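Local coordinates for putative exported protein (Bacteroides fragilis, PDB 4RAA), which is of unknown function but adopts a six-bladed beta-propeller fold of the YWTD superfamily and is probably an exported protein, at residues A[132-145]-A[185-197]. Numbering follows the deposited sequence.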
ATOM      1  N   SER A 132      -0.829   3.280 -16.321  1.00 34.77           N
ATOM      2  CA  SER A 132      -2.069   2.542 -16.688  1.00 34.20           C
ATOM      3  C   SER A 132      -1.968   1.009 -16.722  1.00 33.95           C
ATOM      4  O   SER A 132      -2.976   0.321 -16.602  1.00 34.28           O
ATOM      5  CB  SER A 132      -2.561   3.004 -18.072  1.00 33.34           C
ATOM      6  OG  SER A 132      -1.674   2.623 -19.113  1.00 32.03           O
ATOM      7  N   CYS A 133      -0.761   0.480 -16.836  1.00 34.02           N
ATOM      8  CA  CYS A 133      -0.568  -0.937 -17.082  1.00 34.38           C
ATOM      9  C   CYS A 133       0.732  -1.432 -16.436  1.00 33.39           C
ATOM     10  O   CYS A 133       1.722  -0.697 -16.432  1.00 32.69           O
ATOM     11  CB  CYS A 133      -0.623  -1.081 -18.609  1.00 36.22           C
ATOM     12  SG  CYS A 133       0.556  -2.167 -19.383  1.00 40.46           S
ATOM     13  N   CYS A 134       0.694  -2.656 -15.880  1.00 32.23           N
ATOM     14  CA  CYS A 134       1.819  -3.277 -15.158  1.00 31.60           C
ATOM     15  C   CYS A 134       1.888  -4.801 -15.326  1.00 31.62           C
ATOM     16  O   CYS A 134       0.876  -5.437 -15.598  1.00 31.28           O
ATOM     17  CB  CYS A 134       1.705  -2.945 -13.656  1.00 31.90           C
ATOM     18  SG  CYS A 134       2.918  -3.701 -12.529  1.00 31.47           S
ATOM     19  N   LEU A 135       3.087  -5.366 -15.150  1.00 32.40           N
ATOM     20  CA  LEU A 135       3.326  -6.826 -15.206  1.00 33.22           C
ATOM     21  C   LEU A 135       4.519  -7.253 -14.349  1.00 35.41           C
ATOM     22  O   LEU A 135       5.529  -6.534 -14.281  1.00 36.51           O
ATOM     23  CB  LEU A 135       3.541  -7.309 -16.646  1.00 33.57           C
ATOM     24  CG  LEU A 135       2.332  -7.754 -17.476  1.00 33.23           C
ATOM     25  CD1 LEU A 135       2.799  -8.004 -18.900  1.00 33.49           C
ATOM     26  CD2 LEU A 135       1.661  -9.007 -16.899  1.00 33.19           C
ATOM     27  N   GLN A 136       4.407  -8.428 -13.723  1.00 36.53           N
ATOM     28  CA  GLN A 136       5.472  -8.945 -12.867  1.00 37.45           C
ATOM     29  C   GLN A 136       6.516  -9.649 -13.725  1.00 38.68           C
ATOM     30  O   GLN A 136       6.180 -10.558 -14.479  1.00 40.13           O
ATOM     31  CB  GLN A 136       4.930  -9.909 -11.800  1.00 38.25           C
ATOM     32  CG  GLN A 136       5.963 -10.227 -10.723  1.00 40.60           C
ATOM     33  CD  GLN A 136       5.434 -11.049  -9.560  1.00 41.42           C
ATOM     34  OE1 GLN A 136       4.671 -11.990  -9.739  1.00 44.12           O
ATOM     35  NE2 GLN A 136       5.872 -10.714  -8.363  1.00 41.13           N
ATOM     36  N   LEU A 137       7.772  -9.215 -13.612  1.00 40.62           N
ATOM     37  CA  LEU A 137       8.915  -9.847 -14.300  1.00 42.48           C
ATOM     38  C   LEU A 137       9.224 -11.154 -13.570  1.00 44.11           C
ATOM     39  O   LEU A 137       8.980 -11.237 -12.366  1.00 44.45           O
ATOM     40  CB  LEU A 137      10.149  -8.941 -14.256  1.00 43.05           C
ATOM     41  CG  LEU A 137      10.007  -7.567 -14.924  1.00 41.25           C
ATOM     42  CD1 LEU A 137      11.188  -6.674 -14.558  1.00 41.82           C
ATOM     43  CD2 LEU A 137       9.833  -7.688 -16.435  1.00 40.16           C
ATOM     44  N   GLU A 138       9.794 -12.140 -14.273  1.00 46.14           N
ATOM     45  CA  GLU A 138      10.074 -13.473 -13.683  1.00 48.87           C
ATOM     46  C   GLU A 138      10.843 -13.408 -12.350  1.00 48.42           C
ATOM     47  O   GLU A 138      10.557 -14.191 -11.436  1.00 49.47           O
ATOM     48  CB  GLU A 138      10.819 -14.403 -14.651  1.00 53.22           C
ATOM     49  CG  GLU A 138      10.708 -15.882 -14.251  1.00 58.68           C
ATOM     50  CD  GLU A 138      11.818 -16.785 -14.781  1.00 63.41           C
ATOM     51  OE1 GLU A 138      12.657 -16.358 -15.614  1.00 64.58           O
ATOM     52  OE2 GLU A 138      11.852 -17.954 -14.335  1.00 64.24           O
ATOM     53  N   ASP A 139      11.790 -12.473 -12.237  1.00 45.61           N
ATOM     54  CA  ASP A 139      12.535 -12.291 -10.979  1.00 44.58           C
ATOM     55  C   ASP A 139      11.699 -11.754  -9.790  1.00 43.03           C
ATOM     56  O   ASP A 139      12.163 -11.818  -8.652  1.00 45.42           O
ATOM     57  CB  ASP A 139      13.833 -11.477 -11.178  1.00 45.28           C
ATOM     58  CG  ASP A 139      13.606 -10.047 -11.650  1.00 44.36           C
ATOM     59  OD1 ASP A 139      12.486  -9.497 -11.539  1.00 46.59           O
ATOM     60  OD2 ASP A 139      14.593  -9.459 -12.130  1.00 43.15           O
ATOM     61  N   GLY A 140      10.504 -11.218 -10.053  1.00 39.83           N
ATOM     62  CA  GLY A 140       9.587 -10.733  -9.006  1.00 38.43           C
ATOM     63  C   GLY A 140       9.301  -9.243  -9.030  1.00 36.58           C
ATOM     64  O   GLY A 140       8.296  -8.799  -8.468  1.00 35.14           O
ATOM     65  N   ASN A 141      10.184  -8.474  -9.667  1.00 36.03           N
ATOM     66  CA  ASN A 141      10.016  -7.026  -9.786  1.00 35.32           C
ATOM     67  C   ASN A 141       8.893  -6.714 -10.770  1.00 34.67           C
ATOM     68  O   ASN A 141       8.501  -7.560 -11.582  1.00 34.86           O
ATOM     69  CB  ASN A 141      11.304  -6.364 -10.270  1.00 35.71           C
ATOM     70  CG  ASN A 141      12.475  -6.591  -9.335  1.00 36.88           C
ATOM     71  OD1 ASN A 141      12.318  -6.655  -8.115  1.00 37.16           O
ATOM     72  ND2 ASN A 141      13.663  -6.714  -9.907  1.00 37.79           N
ATOM     73  N   LEU A 142       8.426  -5.474 -10.733  1.00 34.20           N
ATOM     74  CA  LEU A 142       7.260  -5.042 -11.496  1.00 33.06           C
ATOM     75  C   LEU A 142       7.653  -4.093 -12.619  1.00 32.75           C
ATOM     76  O   LEU A 142       8.445  -3.182 -12.387  1.00 33.36           O
ATOM     77  CB  LEU A 142       6.293  -4.340 -10.532  1.00 32.72           C
ATOM     78  CG  LEU A 142       5.951  -5.113  -9.242  1.00 33.26           C
ATOM     79  CD1 LEU A 142       5.230  -4.213  -8.248  1.00 33.75           C
ATOM     80  CD2 LEU A 142       5.152  -6.378  -9.540  1.00 32.94           C
ATOM     81  N   LEU A 143       7.120  -4.325 -13.826  1.00 32.08           N
ATOM     82  CA  LEU A 143       7.324  -3.428 -14.978  1.00 31.40           C
ATOM     83  C   LEU A 143       6.046  -2.630 -15.139  1.00 30.22           C
ATOM     84  O   LEU A 143       4.986  -3.221 -15.308  1.00 29.79           O
ATOM     85  CB  LEU A 143       7.606  -4.195 -16.274  1.00 31.34           C
ATOM     86  CG  LEU A 143       7.814  -3.366 -17.560  1.00 30.97           C
ATOM     87  CD1 LEU A 143       9.026  -2.447 -17.448  1.00 31.55           C
ATOM     88  CD2 LEU A 143       7.958  -4.268 -18.776  1.00 30.75           C
ATOM     89  N   TRP A 144       6.164  -1.303 -15.069  1.00 30.07           N
ATOM     90  CA  TRP A 144       5.056  -0.356 -15.253  1.00 29.52           C
ATOM     91  C   TRP A 144       5.387   0.551 -16.438  1.00 30.03           C
ATOM     92  O   TRP A 144       6.572   0.751 -16.748  1.00 30.51           O
ATOM     93  CB  TRP A 144       4.927   0.586 -14.055  1.00 29.21           C
ATOM     94  CG  TRP A 144       4.801  -0.008 -12.714  1.00 29.02           C
ATOM     95  CD1 TRP A 144       5.804  -0.540 -11.948  1.00 29.73           C
ATOM     96  CD2 TRP A 144       3.629  -0.020 -11.908  1.00 28.46           C
ATOM     97  NE1 TRP A 144       5.311  -0.930 -10.729  1.00 29.83           N
ATOM     98  CE2 TRP A 144       3.979  -0.621 -10.674  1.00 28.93           C
ATOM     99  CE3 TRP A 144       2.306   0.402 -12.111  1.00 27.79           C
ATOM    100  CZ2 TRP A 144       3.057  -0.813  -9.648  1.00 28.81           C
ATOM    101  CZ3 TRP A 144       1.379   0.210 -11.094  1.00 27.74           C
ATOM    102  CH2 TRP A 144       1.764  -0.395  -9.865  1.00 28.35           C
ATOM    103  N   ASN A 145       4.352   1.117 -17.065  1.00 29.81           N
ATOM    104  CA  ASN A 145       4.545   2.106 -18.122  1.00 30.79           C
ATOM    105  C   ASN A 145       4.502   3.480 -17.452  1.00 33.21           C
ATOM    106  O   ASN A 145       3.901   3.618 -16.388  1.00 33.14           O
ATOM    107  CB  ASN A 145       3.520   1.956 -19.272  1.00 29.95           C
ATOM    108  CG  ASN A 145       2.124   2.502 -18.937  1.00 29.29           C
ATOM    109  OD1 ASN A 145       1.546   2.199 -17.892  1.00 29.16           O
ATOM    110  ND2 ASN A 145       1.568   3.276 -19.850  1.00 29.20           N
ATOM    111  N   PRO A 185      -1.875   1.629 -28.189  1.00 43.67           N
ATOM    112  CA  PRO A 185      -2.847   0.931 -27.326  1.00 41.65           C
ATOM    113  C   PRO A 185      -2.601   1.238 -25.861  1.00 40.41           C
ATOM    114  O   PRO A 185      -1.520   1.723 -25.507  1.00 41.17           O
ATOM    115  CB  PRO A 185      -2.569  -0.542 -27.597  1.00 40.48           C
ATOM    116  CG  PRO A 185      -1.122  -0.568 -27.934  1.00 41.42           C
ATOM    117  CD  PRO A 185      -0.852   0.699 -28.696  1.00 41.68           C
ATOM    118  N   SER A 186      -3.601   0.966 -25.028  1.00 40.94           N
ATOM    119  CA  SER A 186      -3.508   1.208 -23.576  1.00 41.28           C
ATOM    120  C   SER A 186      -2.619   0.170 -22.879  1.00 39.02           C
ATOM    121  O   SER A 186      -1.919   0.505 -21.929  1.00 40.47           O
ATOM    122  CB  SER A 186      -4.896   1.232 -22.944  1.00 40.44           C
ATOM    123  OG  SER A 186      -5.559   0.019 -23.203  1.00 39.50           O
ATOM    124  N   GLN A 187      -2.683  -1.079 -23.350  1.00 36.89           N
ATOM    125  CA  GLN A 187      -1.862  -2.202 -22.859  1.00 34.05           C
ATOM    126  C   GLN A 187      -0.736  -2.417 -23.903  1.00 31.30           C
ATOM    127  O   GLN A 187      -0.993  -2.918 -25.000  1.00 30.92           O
ATOM    128  CB  GLN A 187      -2.751  -3.458 -22.713  1.00 33.65           C
ATOM    129  CG  GLN A 187      -2.122  -4.692 -22.075  1.00 34.14           C
ATOM    130  CD  GLN A 187      -2.000  -4.613 -20.570  1.00 34.84           C
ATOM    131  OE1 GLN A 187      -2.773  -3.923 -19.903  1.00 33.13           O
ATOM    132  NE2 GLN A 187      -1.033  -5.352 -20.019  1.00 35.57           N
HETATM  133  N   MSE A 188       0.499  -2.059 -23.552  1.00 29.21           N
HETATM  134  CA  MSE A 188       1.683  -2.170 -24.457  1.00 28.42           C
HETATM  135  C   MSE A 188       2.820  -2.929 -23.799  1.00 29.50           C
HETATM  136  O   MSE A 188       4.006  -2.690 -24.065  1.00 29.28           O
HETATM  137  CB  MSE A 188       2.063  -0.789 -25.024  1.00 27.39           C
HETATM  138  CG  MSE A 188       2.896   0.179 -24.159  1.00 26.62           C
HETATM  139 SE   MSE A 188       2.102   0.506 -22.394  0.75 24.13          SE
HETATM  140  CE  MSE A 188       0.807   1.885 -22.919  1.00 25.03           C
ATOM    141  N   ILE A 189       2.437  -3.878 -22.946  1.00 30.79           N
ATOM    142  CA  ILE A 189       3.345  -4.753 -22.223  1.00 32.21           C
ATOM    143  C   ILE A 189       2.662  -6.118 -22.197  1.00 33.51           C
ATOM    144  O   ILE A 189       1.444  -6.187 -21.919  1.00 36.32           O
ATOM    145  CB  ILE A 189       3.558  -4.309 -20.761  1.00 33.20           C
ATOM    146  CG1 ILE A 189       3.768  -2.797 -20.642  1.00 34.76           C
ATOM    147  CG2 ILE A 189       4.754  -5.040 -20.159  1.00 34.59           C
ATOM    148  CD1 ILE A 189       3.960  -2.331 -19.213  1.00 36.52           C
ATOM    149  N   TYR A 190       3.423  -7.180 -22.484  1.00 33.82           N
ATOM    150  CA  TYR A 190       2.896  -8.555 -22.470  1.00 33.71           C
ATOM    151  C   TYR A 190       3.960  -9.612 -22.158  1.00 35.98           C
ATOM    152  O   TYR A 190       5.173  -9.328 -22.162  1.00 34.41           O
ATOM    153  CB  TYR A 190       2.173  -8.880 -23.793  1.00 33.52           C
ATOM    154  CG  TYR A 190       3.030  -8.878 -25.047  1.00 32.84           C
ATOM    155  CD1 TYR A 190       3.833  -9.976 -25.361  1.00 32.89           C
ATOM    156  CD2 TYR A 190       3.003  -7.798 -25.954  1.00 32.39           C
ATOM    157  CE1 TYR A 190       4.618 -10.001 -26.505  1.00 33.12           C
ATOM    158  CE2 TYR A 190       3.785  -7.817 -27.115  1.00 32.27           C
ATOM    159  CZ  TYR A 190       4.590  -8.932 -27.381  1.00 33.04           C
ATOM    160  OH  TYR A 190       5.379  -9.014 -28.498  1.00 33.14           O
ATOM    161  N   LYS A 191       3.470 -10.829 -21.898  1.00 38.42           N
ATOM    162  CA  LYS A 191       4.295 -11.994 -21.608  1.00 39.68           C
ATOM    163  C   LYS A 191       4.221 -13.058 -22.713  1.00 41.00           C
ATOM    164  O   LYS A 191       3.227 -13.146 -23.453  1.00 40.68           O
ATOM    165  CB  LYS A 191       3.913 -12.637 -20.262  1.00 42.87           C
ATOM    166  CG  LYS A 191       4.401 -11.885 -19.024  1.00 47.07           C
ATOM    167  CD  LYS A 191       4.406 -12.738 -17.748  1.00 49.68           C
ATOM    168  CE  LYS A 191       3.006 -13.151 -17.299  1.00 53.36           C
ATOM    169  NZ  LYS A 191       3.036 -13.919 -16.025  1.00 55.79           N
ATOM    170  N   VAL A 192       5.322 -13.805 -22.838  1.00 42.21           N
ATOM    171  CA  VAL A 192       5.459 -14.977 -23.713  1.00 43.33           C
ATOM    172  C   VAL A 192       6.334 -15.896 -22.865  1.00 43.63           C
ATOM    173  O   VAL A 192       7.561 -15.701 -22.777  1.00 42.84           O
ATOM    174  CB  VAL A 192       6.101 -14.671 -25.085  1.00 45.76           C
ATOM    175  CG1 VAL A 192       6.303 -15.956 -25.888  1.00 46.11           C
ATOM    176  CG2 VAL A 192       5.246 -13.674 -25.871  1.00 46.96           C
ATOM    177  N   GLY A 193       5.681 -16.857 -22.208  1.00 43.15           N
ATOM    178  CA  GLY A 193       6.334 -17.721 -21.240  1.00 42.17           C
ATOM    179  C   GLY A 193       6.594 -16.825 -20.042  1.00 40.20           C
ATOM    180  O   GLY A 193       5.699 -16.072 -19.615  1.00 38.15           O
ATOM    181  N   THR A 194       7.835 -16.861 -19.561  1.00 39.99           N
ATOM    182  CA  THR A 194       8.301 -16.057 -18.415  1.00 39.49           C
ATOM    183  C   THR A 194       8.766 -14.629 -18.785  1.00 37.61           C
ATOM    184  O   THR A 194       8.711 -13.720 -17.948  1.00 36.54           O
ATOM    185  CB  THR A 194       9.461 -16.788 -17.686  1.00 41.60           C
ATOM    186  OG1 THR A 194      10.556 -17.014 -18.590  1.00 41.50           O
ATOM    187  CG2 THR A 194       8.980 -18.141 -17.133  1.00 42.67           C
ATOM    188  N   ASN A 195       9.229 -14.448 -20.027  1.00 37.00           N
ATOM    189  CA  ASN A 195       9.734 -13.157 -20.512  1.00 36.15           C
ATOM    190  C   ASN A 195       8.640 -12.117 -20.743  1.00 35.11           C
ATOM    191  O   ASN A 195       7.549 -12.434 -21.236  1.00 33.22           O
ATOM    192  CB  ASN A 195      10.540 -13.325 -21.806  1.00 36.76           C
ATOM    193  CG  ASN A 195      11.843 -14.064 -21.590  1.00 39.16           C
ATOM    194  OD1 ASN A 195      12.070 -15.109 -22.191  1.00 41.15           O
ATOM    195  ND2 ASN A 195      12.702 -13.538 -20.709  1.00 39.69           N
ATOM    196  N   VAL A 196       8.979 -10.875 -20.398  1.00 34.96           N
ATOM    197  CA  VAL A 196       8.100  -9.729 -20.519  1.00 33.34           C
ATOM    198  C   VAL A 196       8.631  -8.864 -21.662  1.00 32.23           C
ATOM    199  O   VAL A 196       9.820  -8.583 -21.737  1.00 31.93           O
ATOM    200  CB  VAL A 196       8.049  -8.930 -19.205  1.00 33.67           C
ATOM    201  CG1 VAL A 196       6.926  -7.895 -19.253  1.00 32.97           C
ATOM    202  CG2 VAL A 196       7.836  -9.879 -18.029  1.00 34.92           C
ATOM    203  N   PHE A 197       7.729  -8.452 -22.543  1.00 31.82           N
ATOM    204  CA  PHE A 197       8.062  -7.637 -23.704  1.00 31.26           C
ATOM    205  C   PHE A 197       7.303  -6.325 -23.647  1.00 30.23           C
ATOM    206  O   PHE A 197       6.269  -6.239 -22.990  1.00 29.64           O
ATOM    207  CB  PHE A 197       7.736  -8.405 -24.976  1.00 31.70           C
ATOM    208  CG  PHE A 197       8.516  -9.673 -25.118  1.00 32.38           C
ATOM    209  CD1 PHE A 197       8.111 -10.830 -24.453  1.00 32.72           C
ATOM    210  CD2 PHE A 197       9.667  -9.716 -25.899  1.00 33.39           C
ATOM    211  CE1 PHE A 197       8.842 -12.008 -24.564  1.00 33.81           C
ATOM    212  CE2 PHE A 197      10.403 -10.894 -26.016  1.00 34.76           C
ATOM    213  CZ  PHE A 197       9.990 -12.042 -25.349  1.00 34.84           C
TER
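With chi1 at -44°, Ile189 sets CG1 beside its own backbone N and CG2 anti to it; the two branches then part, CD1 running to the SG of Cys133 and CG2 to the methyls of Leu135 and Leu143. This fork is a worked example of how neighbouring blades of a six-bladed beta-propeller are joined: two beta hairpins, 134-145 and 189-197, lie face to face and are held by apolar side chains, with no backbone pairing between them. Strands 134-136 and 189-192 run in nearly the same direction, their axes 28° apart. Leu143, with CG anti to the backbone N (chi1 179°), rests CD2 on both Ile189 CG2 (3.6 Å) and Val196 CG1 (3.8 Å). Leu135 reaches further, laying CD1 against the backbone at 3.6 Å from Tyr190 CA, while Leu137 crosses Val196 at about a right angle, CD2 against CG2. Toward the turns the packing gives way to exposed residues, where the extended chain of Glu138 lies obliquely across Thr194. At the opposite end Gln187 folds back at chi2, and its NE2 donates to Ile189 O over 3.2 Å while its OE1 is held by Ser91, so the amide is fixed at both ends beside Cys133. The buried Asn145 pins the start of the first hairpin: its OD1 takes Ser132 N in the carbonyl plane, on a lone pair, at 3.0 Å and Cys133 N from above that plane. Selenomethionine Met188 crosses this side chain at about a right angle and packs its CE on Asn145 ND2 at 3.5 Å, a van der Waals contact.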